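Local atomic coordinates of endo-beta-mannanase (Opitutaceae bacterium TAV5, PDB entry 7BOB), a protein that acts as an exo-beta-1,4-mannosidase of glycosyl hydrolase family 5, probably releasing mannose from the ends of beta-1,4-linked mannose chains. Residues R58-W63 with L153-D158; T76-L81 with R135-H140; N119-P124 with S164-A169; V125-G130 with H172-R177. One frame throughout, in Å; residues are numbered along the deposited sequence.

In the fold
The chain enters these contacts on barrel strand 56-62. Contact 1 joins this strand to the end of strand 151-154 and closes a loop of 89 residues. It spans the interior of the (beta/alpha)8 barrel past strand 94-101. Contact 2 falls wholly within that loop, closes 53 residues and pairs helix 75-89 with helix 124-141. Contact 3 closes 39 residues, tying the loop before helix 124-141 to the end of helix 162-165 and the linker into helix 168-183. Contact 4 closes 41 and joins helices 124-141 and 168-183. Contacts 2 and 4 join adjacent outer helices. Contacts 3 and 4 cross each other, and both cross contacts 1 and 2. Phe59 and Val61 pack on Leu81 and Ile137 of contact 2.

Contact 1: R58-W63 with L153-D158; sequences RFFVRW and LGNELD
Arg58 reaches Asn155 with an extended side chain, its CG anti to the backbone N (chi1 179°). Asn155 has the same first rotation, CG anti to the backbone N (chi1 -174°), and this brings its amide to the end of the arginine. NH2 of Arg58 donates to OD1 of Asn155 at 2.9 Å and 151°. The donor sits well out of the carbonyl plane of the amide, and the amide and guanidinium planes are steeply inclined to each other. The ring of Phe60, from the same strand as Arg58, packs beside the bonded pair and turns an edge to the guanidinium, with its CE1 3.5 Å above the plane of the Arg58 group and over its centre. The same CE1 of Phe60 is 4.4 Å from CG of Asn155. Asp152 forms a salt bridge with Arg58 NH2, Glu281 forms one with Arg58 NH1, Asn23 OD1 bonds to the same NH1, and Asn155 ND2 bonds to Trp103 O. The contact lies at the C-terminal ends of the second and fourth strands of a (beta/alpha)8 barrel, with strand 94-101 between them. Asn155-Glu156 and Glu281 stand at the strand ends where family 5 enzymes carry their catalytic glutamates, consistent with an active-site location. The chemistry implies a buried arginine shared by two carboxylates and two amide oxygens; bonds from several sides are likely to restrict turning of the guanidinium and hold Asn155 OD1 in place.

Contact 2: T76-L81 with R135-H140; sequences TMLSRL and RTITTH
Leu78 lies across the imidazole of His140, and the two side chains meet at about a right angle. Its CB starts the contact, 3.9 Å from CE1 of His140. CG of Leu78, anti to the carbonyl carbon (chi1 -65°), follows over the same side and is 4.2 Å from that CE1. The branch then splits. CD1 of Leu78 reaches NE2 of His140 at 3.9 Å. CD2 of Leu78 sits above the middle of the His140 ring, 3.7 Å from its centroid and 6° off the ring normal, a CH-pi contact. CD2 of Leu78 also touches CD1 of Ile137 at 4.3 Å. One turn on, CD2 of Leu81 packs on CG2 of Ile137 at 4.2 Å. Phe66 touches both leucines and Ile137. Helices 75-89 and 124-141 are neighbours on the outside of the (beta/alpha)8 barrel; their short segments cross at -43°. With His140 replaced by an alanine, the ring face under Leu78 is gone, and its methyls would probably lose their main partner, leaving a gap between the helices. The chemistry is that of dispersion and CH-pi contact, so this helix pair is joined here by shape and apolar surface, with no charge pairing.

Contact 3: N119-P124 with S164-A169; sequences NLFSDP and SAATPA
An Asx turn headed by Asn119 packs against Ala165 and Ala166 where, in the outer part of the (beta/alpha)8 barrel, the loop before helix 124-141 meets the end of helix 162-165 and the linker before helix 168-183. Asn119 opens the last turn of chain before helix 124-141, and Asp123 is the N-cap of that helix. Thr167 holds the same position for helix 168-183. The Asn119 side chain points its CG anti to the backbone N (chi1 180°), which lays the amide beside the two alanines. Its oxygen folds its own loop. OD1 of Asn119 accepts from the backbone N of Phe121 at 2.8 Å and from the backbone N of Ser122 at 3.0 Å. These donors approach from opposite faces of the amide plane. The hydroxyl of Ser122 adds a weak bond to the same oxygen. The amide nitrogen faces the other way: ND2 of Asn119 bonds to Asp162 O, and Asp162 also takes the backbone N of Leu120. Bonds at both ends probably fix the orientation of the amide. Across the contact, ND2 of Asn119 is 3.6 Å from CB of Ala165, and OD1 of Asn119 is 3.6 Å from CB of Ala166. The ring of Phe121 meets Trp174 edge-to-face and stands obliquely to the Ala166 methyl. CB of Phe121 completes the contact, 3.9 Å from CB of Ala166.

Contact 4: V125-G130 with H172-R177; sequences VMIERG and HEWCRR
Arg177 grips the carboxylate of Glu128 end-on with two nitrogens. NH2 of Arg177 donates to OE1 of Glu128 at 3.1 Å and 163°, and NH1 of Arg177 reaches OE2 of Glu128 at 3.2 Å, on its syn lone pair. The arginine chain bends at its second torsion (chi2 -75°) and again at the third, which sets the guanidinium edge-on to the Glu128 carboxylate. Ile127 covers one face of this group, with its CG2 3.6 Å from Arg177 NH1. CG1 of Ile127 meets the edge of the Trp174 ring, 4.3 Å from CD1 of Trp174. A leucine in place of Arg177 is likely to leave the Glu128 carboxylate without its mate across the helices. Farther in, a water accepts from Trp174 NE1 and donates to Met126 O. Phe100 and Phe121 meet the Trp174 ring edge-to-face. Arg176 forms a salt bridge with Glu173 on its own helix. The segments, 24° apart, lie on helices that follow the third and fourth strands, adjacent in the outer layer of the (beta/alpha)8 barrel.

Contact 1: R58-W63 with L153-D158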
loop_
_atom_site.group_PDB
_atom_site.type_symbol
_atom_site.label_atom_id
_atom_site.label_comp_id
_atom_site.label_asym_id
_atom_site.label_seq_id
_atom_site.Cartn_x
_atom_site.Cartn_y
_atom_site.Cartn_z
ATOM N N ARG A 58 -30.629 20.198 -13.586
ATOM C CA ARG A 58 -29.683 19.187 -14.038
ATOM C C ARG A 58 -30.313 17.809 -13.876
ATOM O O ARG A 58 -30.828 17.473 -12.801
ATOM C CB ARG A 58 -28.378 19.262 -13.249
ATOM C CG ARG A 58 -27.351 18.209 -13.658
ATOM C CD ARG A 58 -25.982 18.567 -13.138
ATOM N NE ARG A 58 -24.937 17.615 -13.508
ATOM C CZ ARG A 58 -24.216 16.897 -12.631
ATOM N NH1 ARG A 58 -24.447 16.974 -11.320
ATOM N NH2 ARG A 58 -23.259 16.094 -13.066
ATOM N N PHE A 59 -30.286 17.019 -14.941
ATOM C CA PHE A 59 -30.809 15.670 -14.858
ATOM C C PHE A 59 -29.927 14.743 -15.687
ATOM O O PHE A 59 -29.081 15.185 -16.473
ATOM C CB PHE A 59 -32.288 15.625 -15.277
ATOM C CG PHE A 59 -32.536 15.940 -16.727
ATOM C CD1 PHE A 59 -33.119 17.143 -17.097
ATOM C CD2 PHE A 59 -32.243 15.018 -17.721
ATOM C CE1 PHE A 59 -33.376 17.437 -18.421
ATOM C CE2 PHE A 59 -32.503 15.312 -19.067
ATOM C CZ PHE A 59 -33.057 16.520 -19.408
ATOM N N PHE A 60 -30.135 13.444 -15.522
ATOM C CA PHE A 60 -29.142 12.466 -15.932
ATOM C C PHE A 60 -29.729 11.485 -16.931
ATOM O O PHE A 60 -30.732 10.817 -16.649
ATOM C CB PHE A 60 -28.595 11.768 -14.690
ATOM C CG PHE A 60 -28.213 12.737 -13.637
ATOM C CD1 PHE A 60 -27.029 13.445 -13.738
ATOM C CD2 PHE A 60 -29.088 13.037 -12.601
ATOM C CE1 PHE A 60 -26.674 14.393 -12.767
ATOM C CE2 PHE A 60 -28.755 13.973 -11.650
ATOM C CZ PHE A 60 -27.549 14.659 -11.736
ATOM N N VAL A 61 -29.104 11.416 -18.101
ATOM C CA VAL A 61 -29.479 10.463 -19.137
ATOM C C VAL A 61 -28.756 9.164 -18.805
ATOM O O VAL A 61 -27.576 8.996 -19.129
ATOM C CB VAL A 61 -29.126 11.013 -20.532
ATOM C CG1 VAL A 61 -29.577 10.071 -21.634
ATOM C CG2 VAL A 61 -29.771 12.395 -20.726
ATOM N N ARG A 62 -29.425 8.267 -18.086
ATOM C CA ARG A 62 -28.766 7.051 -17.617
ATOM C C ARG A 62 -28.560 6.105 -18.802
ATOM O O ARG A 62 -29.529 5.569 -19.362
ATOM C CB ARG A 62 -29.569 6.394 -16.498
ATOM C CG ARG A 62 -28.725 5.451 -15.663
ATOM C CD ARG A 62 -29.484 4.896 -14.459
ATOM N NE ARG A 62 -30.636 4.091 -14.859
ATOM C CZ ARG A 62 -31.245 3.226 -14.056
ATOM N NH1 ARG A 62 -30.804 3.045 -12.817
ATOM N NH2 ARG A 62 -32.275 2.525 -14.491
ATOM N N TRP A 63 -27.289 5.920 -19.177
ATOM C CA TRP A 63 -26.889 5.193 -20.384
ATOM C C TRP A 63 -27.519 3.811 -20.530
ATOM O O TRP A 63 -28.024 3.513 -21.622
ATOM C CB TRP A 63 -25.359 5.084 -20.423
ATOM C CG TRP A 63 -24.789 4.718 -21.755
ATOM C CD1 TRP A 63 -25.477 4.463 -22.906
ATOM C CD2 TRP A 63 -23.396 4.578 -22.079
ATOM N NE1 TRP A 63 -24.601 4.165 -23.924
ATOM C CE2 TRP A 63 -23.318 4.228 -23.440
ATOM C CE3 TRP A 63 -22.212 4.704 -21.344
ATOM C CZ2 TRP A 63 -22.104 4.018 -24.091
ATOM C CZ3 TRP A 63 -21.007 4.488 -21.989
ATOM C CH2 TRP A 63 -20.967 4.149 -23.356
ATOM N N LEU A 153 -21.108 16.547 -19.775
ATOM C CA LEU A 153 -20.453 15.342 -20.295
ATOM C C LEU A 153 -20.834 14.094 -19.501
ATOM O O LEU A 153 -21.124 13.036 -20.072
ATOM C CB LEU A 153 -18.939 15.542 -20.275
ATOM C CG LEU A 153 -18.094 14.516 -21.017
ATOM C CD1 LEU A 153 -18.693 14.273 -22.412
ATOM C CD2 LEU A 153 -16.670 15.013 -21.110
ATOM N N GLY A 154 -20.819 14.191 -18.181
ATOM C CA GLY A 154 -21.251 13.080 -17.354
ATOM C C GLY A 154 -21.122 13.484 -15.906
ATOM O O GLY A 154 -20.609 14.555 -15.584
ATOM N N ASN A 155 -21.602 12.617 -15.027
ATOM C CA ASN A 155 -21.581 12.900 -13.605
ATOM C C ASN A 155 -20.327 12.309 -12.955
ATOM O O ASN A 155 -20.181 11.083 -12.867
ATOM C CB ASN A 155 -22.816 12.368 -12.903
ATOM C CG ASN A 155 -22.831 12.816 -11.469
ATOM O OD1 ASN A 155 -22.474 13.957 -11.202
ATOM N ND2 ASN A 155 -23.153 11.922 -10.542
ATOM N N GLU A 156 -19.440 13.189 -12.492
ATOM C CA GLU A 156 -18.316 12.819 -11.630
ATOM C C GLU A 156 -17.497 11.706 -12.267
ATOM O O GLU A 156 -17.209 10.674 -11.653
ATOM C CB GLU A 156 -18.811 12.428 -10.237
ATOM C CG GLU A 156 -19.627 13.551 -9.575
ATOM C CD GLU A 156 -19.695 13.456 -8.064
ATOM O OE1 GLU A 156 -19.638 12.322 -7.519
ATOM O OE2 GLU A 156 -19.816 14.530 -7.419
ATOM N N LEU A 157 -17.145 11.919 -13.538
ATOM C CA LEU A 157 -16.398 10.910 -14.271
ATOM C C LEU A 157 -15.049 10.660 -13.622
ATOM O O LEU A 157 -14.454 9.598 -13.829
ATOM C CB LEU A 157 -16.232 11.332 -15.731
ATOM C CG LEU A 157 -17.528 11.322 -16.571
ATOM C CD1 LEU A 157 -17.421 12.275 -17.771
ATOM C CD2 LEU A 157 -17.889 9.908 -17.014
ATOM N N ASP A 158 -14.571 11.608 -12.817
ATOM C CA ASP A 158 -13.303 11.470 -12.130
ATOM C C ASP A 158 -13.397 10.622 -10.866
ATOM O O ASP A 158 -12.363 10.337 -10.261
ATOM C CB ASP A 158 -12.785 12.857 -11.784
ATOM C CG ASP A 158 -13.723 13.592 -10.858
ATOM O OD1 ASP A 158 -14.856 13.861 -11.239
ATOM O OD2 ASP A 158 -13.352 13.878 -9.722
#

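Contact 2: T76-L81 with R135-H140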
loop_
_atom_site.group_PDB
_atom_site.type_symbol
_atom_site.label_atom_id
_atom_site.label_comp_id
_atom_site.label_asym_id
_atom_site.label_seq_id
_atom_site.Cartn_x
_atom_site.Cartn_y
_atom_site.Cartn_z
ATOM N N THR A 76 -38.698 4.327 -26.442
ATOM C CA THR A 76 -39.540 4.852 -25.370
ATOM C C THR A 76 -38.780 5.870 -24.519
ATOM O O THR A 76 -39.326 6.917 -24.155
ATOM C CB THR A 76 -40.051 3.717 -24.487
ATOM O OG1 THR A 76 -40.779 2.788 -25.285
ATOM C CG2 THR A 76 -40.967 4.267 -23.381
ATOM N N MET A 77 -37.514 5.583 -24.205
ATOM C CA MET A 77 -36.736 6.504 -23.381
ATOM C C MET A 77 -36.468 7.809 -24.119
ATOM O O MET A 77 -36.584 8.892 -23.532
ATOM C CB MET A 77 -35.420 5.857 -22.943
ATOM C CG MET A 77 -35.595 4.519 -22.252
ATOM S SD MET A 77 -36.654 4.629 -20.791
ATOM C CE MET A 77 -37.251 2.922 -20.693
ATOM N N LEU A 78 -36.112 7.726 -25.407
ATOM C CA LEU A 78 -35.936 8.931 -26.207
ATOM C C LEU A 78 -37.215 9.749 -26.273
ATOM O O LEU A 78 -37.155 10.982 -26.350
ATOM C CB LEU A 78 -35.462 8.577 -27.612
ATOM C CG LEU A 78 -34.071 7.937 -27.587
ATOM C CD1 LEU A 78 -33.776 7.089 -28.829
ATOM C CD2 LEU A 78 -32.993 9.019 -27.387
ATOM N N SER A 79 -38.380 9.110 -26.207
ATOM C CA SER A 79 -39.597 9.922 -26.255
ATOM C C SER A 79 -39.843 10.578 -24.910
ATOM O O SER A 79 -40.324 11.718 -24.841
ATOM C CB SER A 79 -40.801 9.082 -26.664
ATOM O OG SER A 79 -40.501 8.459 -27.890
ATOM N N ARG A 80 -39.516 9.869 -23.831
ATOM C CA ARG A 80 -39.585 10.477 -22.514
ATOM C C ARG A 80 -38.580 11.617 -22.384
ATOM O O ARG A 80 -38.896 12.664 -21.803
ATOM C CB ARG A 80 -39.377 9.399 -21.461
ATOM C CG ARG A 80 -40.580 8.507 -21.393
ATOM C CD ARG A 80 -40.307 7.235 -20.615
ATOM N NE ARG A 80 -41.481 6.366 -20.652
ATOM C CZ ARG A 80 -41.560 5.160 -20.094
ATOM N NH1 ARG A 80 -40.514 4.637 -19.444
ATOM N NH2 ARG A 80 -42.689 4.469 -20.199
ATOM N N LEU A 81 -37.376 11.453 -22.942
ATOM C CA LEU A 81 -36.425 12.563 -22.960
ATOM C C LEU A 81 -37.049 13.796 -23.607
ATOM O O LEU A 81 -37.005 14.903 -23.046
ATOM C CB LEU A 81 -35.134 12.161 -23.685
ATOM C CG LEU A 81 -33.981 13.186 -23.752
ATOM C CD1 LEU A 81 -33.704 13.850 -22.410
ATOM C CD2 LEU A 81 -32.691 12.564 -24.305
ATOM N N ARG A 135 -23.220 11.268 -29.716
ATOM C CA ARG A 135 -23.810 11.871 -30.904
ATOM C C ARG A 135 -25.315 11.625 -30.957
ATOM O O ARG A 135 -26.084 12.540 -31.287
ATOM C CB ARG A 135 -23.122 11.336 -32.160
ATOM C CG ARG A 135 -23.705 11.935 -33.435
ATOM C CD ARG A 135 -22.817 11.701 -34.646
ATOM N NE ARG A 135 -22.596 10.271 -34.848
ATOM C CZ ARG A 135 -21.439 9.643 -34.625
ATOM N NH1 ARG A 135 -20.375 10.322 -34.196
ATOM N NH2 ARG A 135 -21.344 8.330 -34.837
ATOM N N THR A 136 -25.758 10.428 -30.569
ATOM C CA THR A 136 -27.183 10.113 -30.617
ATOM C C THR A 136 -27.986 11.000 -29.680
ATOM O O THR A 136 -29.031 11.536 -30.062
ATOM C CB THR A 136 -27.420 8.659 -30.260
ATOM O OG1 THR A 136 -26.727 7.820 -31.192
ATOM C CG2 THR A 136 -28.907 8.372 -30.290
ATOM N N ILE A 137 -27.552 11.122 -28.427
ATOM C CA ILE A 137 -28.300 11.946 -27.484
ATOM C C ILE A 137 -28.296 13.395 -27.941
ATOM O O ILE A 137 -29.345 14.048 -27.979
ATOM C CB ILE A 137 -27.749 11.805 -26.055
ATOM C CG1 ILE A 137 -27.740 10.333 -25.626
ATOM C CG2 ILE A 137 -28.587 12.638 -25.101
ATOM C CD1 ILE A 137 -29.123 9.672 -25.656
ATOM N N THR A 138 -27.122 13.908 -28.330
ATOM C CA THR A 138 -27.044 15.284 -28.817
ATOM C C THR A 138 -28.013 15.514 -29.972
ATOM O O THR A 138 -28.652 16.562 -30.049
ATOM C CB THR A 138 -25.612 15.621 -29.240
ATOM O OG1 THR A 138 -24.701 15.282 -28.184
ATOM C CG2 THR A 138 -25.472 17.103 -29.523
ATOM N N THR A 139 -28.144 14.535 -30.869
ATOM C CA THR A 139 -29.138 14.629 -31.928
ATOM C C THR A 139 -30.522 14.912 -31.354
ATOM O O THR A 139 -31.231 15.799 -31.837
ATOM C CB THR A 139 -29.144 13.345 -32.759
ATOM O OG1 THR A 139 -28.066 13.385 -33.700
ATOM C CG2 THR A 139 -30.449 13.207 -33.524
ATOM N N HIS A 140 -30.898 14.217 -30.284
ATOM C CA HIS A 140 -32.218 14.427 -29.702
ATOM C C HIS A 140 -32.323 15.686 -28.860
ATOM O O HIS A 140 -33.444 16.077 -28.518
ATOM C CB HIS A 140 -32.615 13.221 -28.866
ATOM C CG HIS A 140 -33.001 12.047 -29.691
ATOM N ND1 HIS A 140 -34.315 11.722 -29.949
ATOM C CD2 HIS A 140 -32.249 11.152 -30.370
ATOM C CE1 HIS A 140 -34.357 10.656 -30.726
ATOM N NE2 HIS A 140 -33.116 10.290 -30.994
#

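Contact 3: N119-P124 with S164-A169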
loop_
_atom_site.group_PDB
_atom_site.type_symbol
_atom_site.label_atom_id
_atom_site.label_comp_id
_atom_site.label_asym_id
_atom_site.label_seq_id
_atom_site.Cartn_x
_atom_site.Cartn_y
_atom_site.Cartn_z
ATOM N N ASN A 119 -12.619 -0.887 -19.722
ATOM C CA ASN A 119 -12.398 0.409 -19.118
ATOM C C ASN A 119 -13.085 1.489 -19.939
ATOM O O ASN A 119 -12.820 1.616 -21.139
ATOM C CB ASN A 119 -10.899 0.675 -19.036
ATOM C CG ASN A 119 -10.582 2.031 -18.414
ATOM O OD1 ASN A 119 -10.687 3.065 -19.073
ATOM N ND2 ASN A 119 -10.192 2.026 -17.139
ATOM N N LEU A 120 -13.939 2.285 -19.280
ATOM C CA LEU A 120 -14.747 3.280 -19.987
ATOM C C LEU A 120 -13.896 4.167 -20.891
ATOM O O LEU A 120 -14.326 4.543 -21.986
ATOM C CB LEU A 120 -15.530 4.148 -18.987
ATOM C CG LEU A 120 -16.374 5.274 -19.623
ATOM C CD1 LEU A 120 -17.694 4.734 -20.150
ATOM C CD2 LEU A 120 -16.616 6.478 -18.686
ATOM N N PHE A 121 -12.677 4.491 -20.464
ATOM C CA PHE A 121 -11.877 5.491 -21.159
ATOM C C PHE A 121 -10.955 4.913 -22.227
ATOM O O PHE A 121 -10.648 5.603 -23.209
ATOM C CB PHE A 121 -11.022 6.271 -20.150
ATOM C CG PHE A 121 -11.821 6.971 -19.079
ATOM C CD1 PHE A 121 -12.785 7.917 -19.415
ATOM C CD2 PHE A 121 -11.596 6.690 -17.733
ATOM C CE1 PHE A 121 -13.515 8.578 -18.426
ATOM C CE2 PHE A 121 -12.311 7.350 -16.736
ATOM C CZ PHE A 121 -13.278 8.298 -17.084
ATOM N N SER A 122 -10.470 3.686 -22.050
ATOM C CA SER A 122 -9.409 3.154 -22.891
ATOM C C SER A 122 -9.843 2.021 -23.797
ATOM O O SER A 122 -9.191 1.786 -24.820
ATOM C CB SER A 122 -8.267 2.632 -22.020
ATOM O OG SER A 122 -8.812 1.684 -21.127
ATOM N N ASP A 123 -10.874 1.277 -23.418
ATOM C CA ASP A 123 -11.299 0.147 -24.227
ATOM C C ASP A 123 -11.719 0.620 -25.621
ATOM O O ASP A 123 -12.532 1.550 -25.735
ATOM C CB ASP A 123 -12.460 -0.601 -23.582
ATOM C CG ASP A 123 -12.920 -1.744 -24.443
ATOM O OD1 ASP A 123 -12.059 -2.591 -24.747
ATOM O OD2 ASP A 123 -14.099 -1.782 -24.855
ATOM N N PRO A 124 -11.186 0.021 -26.695
ATOM C CA PRO A 124 -11.536 0.505 -28.048
ATOM C C PRO A 124 -13.030 0.488 -28.329
ATOM O O PRO A 124 -13.577 1.466 -28.867
ATOM C CB PRO A 124 -10.754 -0.451 -28.961
ATOM C CG PRO A 124 -9.539 -0.837 -28.113
ATOM C CD PRO A 124 -10.100 -0.985 -26.722
ATOM N N SER A 164 -8.343 5.183 -12.349
ATOM C CA SER A 164 -7.091 4.606 -11.850
ATOM C C SER A 164 -6.439 3.709 -12.887
ATOM O O SER A 164 -5.214 3.618 -12.946
ATOM C CB SER A 164 -7.320 3.772 -10.580
ATOM O OG SER A 164 -8.198 4.399 -9.660
ATOM N N ALA A 165 -7.241 3.047 -13.704
ATOM C CA ALA A 165 -6.722 2.064 -14.640
ATOM C C ALA A 165 -6.377 2.654 -15.999
ATOM O O ALA A 165 -5.625 2.036 -16.755
ATOM C CB ALA A 165 -7.737 0.931 -14.802
ATOM N N ALA A 166 -6.903 3.820 -16.339
ATOM C CA ALA A 166 -6.560 4.463 -17.595
ATOM C C ALA A 166 -5.501 5.522 -17.343
ATOM O O ALA A 166 -5.535 6.207 -16.320
ATOM C CB ALA A 166 -7.782 5.104 -18.234
ATOM N N THR A 167 -4.572 5.665 -18.283
ATOM C CA THR A 167 -3.580 6.717 -18.155
ATOM C C THR A 167 -4.237 8.088 -18.325
ATOM O O THR A 167 -5.288 8.209 -18.965
ATOM C CB THR A 167 -2.485 6.556 -19.199
ATOM O OG1 THR A 167 -3.063 6.749 -20.499
ATOM C CG2 THR A 167 -1.814 5.150 -19.102
ATOM N N PRO A 168 -3.641 9.137 -17.739
ATOM C CA PRO A 168 -4.085 10.503 -18.054
ATOM C C PRO A 168 -4.175 10.780 -19.552
ATOM O O PRO A 168 -5.118 11.441 -19.998
ATOM C CB PRO A 168 -3.021 11.379 -17.375
ATOM C CG PRO A 168 -2.500 10.545 -16.235
ATOM C CD PRO A 168 -2.549 9.110 -16.744
ATOM N N ALA A 169 -3.207 10.305 -20.342
ATOM C CA ALA A 169 -3.280 10.482 -21.788
ATOM C C ALA A 169 -4.563 9.876 -22.358
ATOM O O ALA A 169 -5.186 10.456 -23.263
ATOM C CB ALA A 169 -2.049 9.857 -22.458
#

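Contact 4: V125-G130 with H172-R177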
loop_
_atom_site.group_PDB
_atom_site.type_symbol
_atom_site.label_atom_id
_atom_site.label_comp_id
_atom_site.label_asym_id
_atom_site.label_seq_id
_atom_site.Cartn_x
_atom_site.Cartn_y
_atom_site.Cartn_z
ATOM N N VAL A 125 -13.712 -0.602 -27.969
ATOM C CA VAL A 125 -15.146 -0.720 -28.233
ATOM C C VAL A 125 -15.917 0.347 -27.462
ATOM O O VAL A 125 -16.828 0.996 -28.001
ATOM C CB VAL A 125 -15.628 -2.141 -27.882
ATOM C CG1 VAL A 125 -17.147 -2.224 -27.927
ATOM C CG2 VAL A 125 -15.000 -3.170 -28.828
ATOM N N MET A 126 -15.555 0.559 -26.189
ATOM C CA MET A 126 -16.253 1.555 -25.377
ATOM C C MET A 126 -16.064 2.954 -25.936
ATOM O O MET A 126 -16.985 3.774 -25.893
ATOM C CB MET A 126 -15.765 1.499 -23.934
ATOM C CG MET A 126 -16.212 0.262 -23.183
ATOM S SD MET A 126 -17.959 -0.079 -23.401
ATOM C CE MET A 126 -18.675 1.379 -22.671
ATOM N N ILE A 127 -14.868 3.258 -26.437
ATOM C CA ILE A 127 -14.657 4.564 -27.046
ATOM C C ILE A 127 -15.621 4.757 -28.212
ATOM O O ILE A 127 -16.362 5.748 -28.271
ATOM C CB ILE A 127 -13.187 4.730 -27.464
ATOM C CG1 ILE A 127 -12.308 4.872 -26.214
ATOM C CG2 ILE A 127 -13.007 5.966 -28.309
ATOM C CD1 ILE A 127 -10.810 4.975 -26.498
ATOM N N GLU A 128 -15.680 3.779 -29.122
ATOM C CA GLU A 128 -16.586 3.891 -30.264
ATOM C C GLU A 128 -18.042 3.940 -29.814
ATOM O O GLU A 128 -18.779 4.855 -30.191
ATOM C CB GLU A 128 -16.344 2.739 -31.245
ATOM C CG GLU A 128 -14.982 2.823 -31.960
ATOM C CD GLU A 128 -14.505 4.272 -32.169
ATOM O OE1 GLU A 128 -15.225 5.076 -32.809
ATOM O OE2 GLU A 128 -13.401 4.616 -31.694
ATOM N N ARG A 129 -18.476 2.970 -28.998
ATOM C CA ARG A 129 -19.854 2.984 -28.508
ATOM C C ARG A 129 -20.165 4.269 -27.741
ATOM O O ARG A 129 -21.283 4.791 -27.823
ATOM C CB ARG A 129 -20.122 1.765 -27.628
ATOM C CG ARG A 129 -20.165 0.447 -28.380
ATOM C CD ARG A 129 -21.535 0.193 -29.008
ATOM N NE ARG A 129 -21.642 0.746 -30.362
ATOM C CZ ARG A 129 -22.601 1.581 -30.746
ATOM N NH1 ARG A 129 -23.530 1.937 -29.874
ATOM N NH2 ARG A 129 -22.643 2.056 -31.990
ATOM N N GLY A 130 -19.192 4.800 -26.997
ATOM C CA GLY A 130 -19.433 6.036 -26.272
ATOM C C GLY A 130 -19.626 7.221 -27.197
ATOM O O GLY A 130 -20.545 8.023 -27.009
ATOM N N HIS A 172 -7.554 12.052 -21.327
ATOM C CA HIS A 172 -7.523 13.236 -22.179
ATOM C C HIS A 172 -8.096 12.927 -23.555
ATOM O O HIS A 172 -8.893 13.712 -24.094
ATOM C CB HIS A 172 -6.087 13.751 -22.281
ATOM C CG HIS A 172 -5.919 14.976 -23.128
ATOM N ND1 HIS A 172 -5.571 16.201 -22.602
ATOM C CD2 HIS A 172 -6.000 15.152 -24.468
ATOM C CE1 HIS A 172 -5.464 17.086 -23.577
ATOM N NE2 HIS A 172 -5.720 16.474 -24.721
ATOM N N GLU A 173 -7.729 11.761 -24.119
ATOM C CA GLU A 173 -8.201 11.397 -25.447
ATOM C C GLU A 173 -9.694 11.098 -25.438
ATOM O O GLU A 173 -10.413 11.489 -26.363
ATOM C CB GLU A 173 -7.400 10.200 -25.980
ATOM C CG GLU A 173 -7.900 9.599 -27.299
ATOM C CD GLU A 173 -7.824 10.582 -28.483
ATOM O OE1 GLU A 173 -7.173 11.640 -28.373
ATOM O OE2 GLU A 173 -8.421 10.299 -29.537
ATOM N N TRP A 174 -10.180 10.399 -24.410
ATOM C CA TRP A 174 -11.604 10.090 -24.333
ATOM C C TRP A 174 -12.428 11.363 -24.276
ATOM O O TRP A 174 -13.503 11.458 -24.897
ATOM C CB TRP A 174 -11.872 9.237 -23.102
ATOM C CG TRP A 174 -13.286 8.816 -22.930
ATOM C CD1 TRP A 174 -13.862 7.668 -23.405
ATOM C CD2 TRP A 174 -14.302 9.504 -22.195
ATOM N NE1 TRP A 174 -15.176 7.609 -23.017
ATOM C CE2 TRP A 174 -15.473 8.724 -22.275
ATOM C CE3 TRP A 174 -14.337 10.702 -21.478
ATOM C CZ2 TRP A 174 -16.670 9.107 -21.670
ATOM C CZ3 TRP A 174 -15.527 11.081 -20.874
ATOM C CH2 TRP A 174 -16.674 10.286 -20.969
ATOM N N CYS A 175 -11.923 12.356 -23.538
ATOM C CA CYS A 175 -12.617 13.628 -23.389
ATOM C C CYS A 175 -12.665 14.373 -24.717
ATOM O O CYS A 175 -13.707 14.912 -25.097
ATOM C CB CYS A 175 -11.923 14.463 -22.306
ATOM S SG CYS A 175 -12.639 16.084 -21.982
ATOM N N ARG A 176 -11.540 14.388 -25.442
ATOM C CA ARG A 176 -11.518 14.939 -26.792
ATOM C C ARG A 176 -12.532 14.241 -27.683
ATOM O O ARG A 176 -13.280 14.898 -28.417
ATOM C CB ARG A 176 -10.114 14.814 -27.402
ATOM C CG ARG A 176 -9.877 15.684 -28.654
ATOM C CD ARG A 176 -8.613 15.267 -29.424
ATOM N NE ARG A 176 -8.656 13.866 -29.825
ATOM C CZ ARG A 176 -9.216 13.429 -30.956
ATOM N NH1 ARG A 176 -9.771 14.291 -31.806
ATOM N NH2 ARG A 176 -9.228 12.132 -31.238
ATOM N N ARG A 177 -12.586 12.910 -27.615
ATOM C CA ARG A 177 -13.477 12.168 -28.502
ATOM C C ARG A 177 -14.940 12.404 -28.155
ATOM O O ARG A 177 -15.775 12.548 -29.052
ATOM C CB ARG A 177 -13.157 10.681 -28.450
ATOM C CG ARG A 177 -11.853 10.302 -29.144
ATOM C CD ARG A 177 -11.981 10.331 -30.657
ATOM N NE ARG A 177 -13.201 9.678 -31.123
ATOM C CZ ARG A 177 -13.289 8.395 -31.468
ATOM N NH1 ARG A 177 -12.229 7.607 -31.414
ATOM N NH2 ARG A 177 -14.444 7.901 -31.883
HETATM O O HOH W 1 -16.698 5.154 -23.403
#